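Local structure of actin-binding protein (Saccharomyces cerevisiae, 1HQZ) at residues A[67-72]-A[80-85]. The protein binds actin filaments, probably through this N-terminal cofilin-homology domain, and regulates actin assembly by the ARP2/3 complex, which it recruits to filament sides. Numbering follows the deposited sequence.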
loop_
_atom_site.group_PDB
_atom_site.type_symbol
_atom_site.label_atom_id
_atom_site.label_comp_id
_atom_site.label_asym_id
_atom_site.label_seq_id
_atom_site.Cartn_x
_atom_site.Cartn_y
_atom_site.Cartn_z
ATOM N N GLY A 67 0.439 -0.902 -1.359
ATOM C CA GLY A 67 1.251 0.110 -0.712
ATOM C C GLY A 67 0.636 0.501 0.615
ATOM O O GLY A 67 -0.580 0.395 0.816
ATOM N N LEU A 68 1.490 0.965 1.518
ATOM C CA LEU A 68 1.074 1.374 2.856
ATOM C C LEU A 68 1.836 2.636 3.186
ATOM O O LEU A 68 3.056 2.677 3.035
ATOM C CB LEU A 68 1.449 0.281 3.863
ATOM C CG LEU A 68 1.296 0.554 5.357
ATOM C CD1 LEU A 68 -0.165 0.498 5.743
ATOM C CD2 LEU A 68 2.093 -0.496 6.135
ATOM N N ALA A 69 1.138 3.674 3.626
ATOM C CA ALA A 69 1.849 4.894 3.963
ATOM C C ALA A 69 1.226 5.641 5.121
ATOM O O ALA A 69 0.004 5.671 5.284
ATOM C CB ALA A 69 1.941 5.806 2.745
ATOM N N ARG A 70 2.088 6.242 5.927
ATOM C CA ARG A 70 1.642 7.020 7.063
ATOM C C ARG A 70 1.839 8.464 6.641
ATOM O O ARG A 70 2.961 8.897 6.383
ATOM C CB ARG A 70 2.473 6.695 8.299
ATOM C CG ARG A 70 2.022 7.451 9.533
ATOM C CD ARG A 70 2.639 6.846 10.779
ATOM N NE ARG A 70 1.925 7.239 11.988
ATOM C CZ ARG A 70 2.313 8.219 12.792
ATOM N NH1 ARG A 70 3.405 8.894 12.504
ATOM N NH2 ARG A 70 1.626 8.519 13.884
ATOM N N VAL A 71 0.742 9.206 6.563
ATOM C CA VAL A 71 0.811 10.584 6.109
ATOM C C VAL A 71 0.043 11.576 6.965
ATOM O O VAL A 71 -0.978 11.245 7.579
ATOM C CB VAL A 71 0.263 10.714 4.669
ATOM C CG1 VAL A 71 0.747 12.003 4.050
ATOM C CG2 VAL A 71 0.676 9.506 3.830
ATOM N N SER A 72 0.552 12.802 6.984
ATOM C CA SER A 72 -0.075 13.897 7.707
ATOM C C SER A 72 -0.331 14.978 6.667
ATOM O O SER A 72 0.590 15.669 6.234
ATOM C CB SER A 72 0.844 14.441 8.795
ATOM O OG SER A 72 0.269 15.592 9.388
ATOM N N LYS A 80 -2.222 9.830 9.523
ATOM C CA LYS A 80 -3.155 8.777 9.170
ATOM C C LYS A 80 -2.542 7.749 8.231
ATOM O O LYS A 80 -1.525 7.993 7.585
ATOM C CB LYS A 80 -4.421 9.387 8.573
ATOM C CG LYS A 80 -5.214 10.187 9.605
ATOM C CD LYS A 80 -6.416 10.856 8.991
ATOM C CE LYS A 80 -7.140 11.687 10.029
ATOM N NZ LYS A 80 -8.173 12.558 9.408
ATOM N N ILE A 81 -3.167 6.586 8.176
ATOM C CA ILE A 81 -2.664 5.507 7.350
ATOM C C ILE A 81 -3.510 5.275 6.103
ATOM O O ILE A 81 -4.750 5.191 6.167
ATOM C CB ILE A 81 -2.575 4.180 8.170
ATOM C CG1 ILE A 81 -1.438 4.231 9.202
ATOM C CG2 ILE A 81 -2.241 3.030 7.254
ATOM C CD1 ILE A 81 -1.419 5.415 10.097
ATOM N N ILE A 82 -2.837 5.181 4.963
ATOM C CA ILE A 82 -3.534 4.919 3.715
ATOM C C ILE A 82 -2.963 3.637 3.107
ATOM O O ILE A 82 -1.767 3.362 3.208
ATOM C CB ILE A 82 -3.389 6.102 2.715
ATOM C CG1 ILE A 82 -4.058 5.738 1.386
ATOM C CG2 ILE A 82 -1.918 6.450 2.509
ATOM C CD1 ILE A 82 -4.149 6.886 0.373
ATOM N N ILE A 83 -3.831 2.812 2.538
ATOM C CA ILE A 83 -3.355 1.611 1.890
ATOM C C ILE A 83 -3.812 1.730 0.451
ATOM O O ILE A 83 -4.902 2.240 0.173
ATOM C CB ILE A 83 -3.922 0.327 2.509
ATOM C CG1 ILE A 83 -5.447 0.335 2.454
ATOM C CG2 ILE A 83 -3.434 0.202 3.933
ATOM C CD1 ILE A 83 -6.063 -1.011 2.809
ATOM N N ILE A 84 -2.963 1.281 -0.460
ATOM C CA ILE A 84 -3.280 1.362 -1.872
ATOM C C ILE A 84 -3.240 0.003 -2.551
ATOM O O ILE A 84 -2.263 -0.724 -2.441
ATOM C CB ILE A 84 -2.305 2.335 -2.588
ATOM C CG1 ILE A 84 -2.608 3.765 -2.129
ATOM C CG2 ILE A 84 -2.426 2.205 -4.103
ATOM C CD1 ILE A 84 -1.644 4.789 -2.630
ATOM N N GLY A 85 -4.333 -0.332 -3.225
ATOM C CA GLY A 85 -4.416 -1.572 -3.961
ATOM C C GLY A 85 -4.133 -1.193 -5.405
ATOM O O GLY A 85 -4.971 -0.612 -6.089
#
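Gly-67, Ala-69 and Val-71 pair with Ile-84, Ile-82 and Lys-80 as the three hydrogen-bonded pairs of an antiparallel beta hairpin. Each pair makes two backbone bonds. Lys-80 N to Val-71 O, at 2.7 Å, is almost straight (179° at the hydrogen). Leu-68 with Ile-83 and Arg-70 with Ile-81 are the non-hydrogen-bonded pairs. Here CA-H...O contacts add to the join, such as Ile-83 CA to Gly-67 O at 3.2 Å.

On the face of Leu-68 and Arg-70, apolar branches meet at an angle. With CG anti to the backbone N (chi1 171°), the end of Leu-68 turns back to the other strand. Its CD1 rests over two methyls, 3.6 Å from Ile-81 CG2 and 3.7 Å from Ile-83 CG2. Farther along, Ile-81 CD1 comes within 4.0 Å of Arg-70 CG, in the aliphatic part of that extended chain. Helix 12-24 packs on this face through Tyr-19 and Ile-22.

On the other face, Ile-82 CG2 sits 3.9 Å from Ala-69 CB and 4.2 Å from Val-71 CG2. Helices 52-56 and 128-136 pack there.

Leu-68 also bonds through its backbone to Leu-33 of strand 32-37, Arg-70 to Thr-31 just before it, and Ile-81 and Ile-83 to Val-116. The hairpin thus supplies the middle strand of the ADF-homology sheet and its neighbour. Main-chain bonds join them, and aliphatic groups meet helices on both faces; the Arg-70 and Lys-80 ends are the charged exceptions.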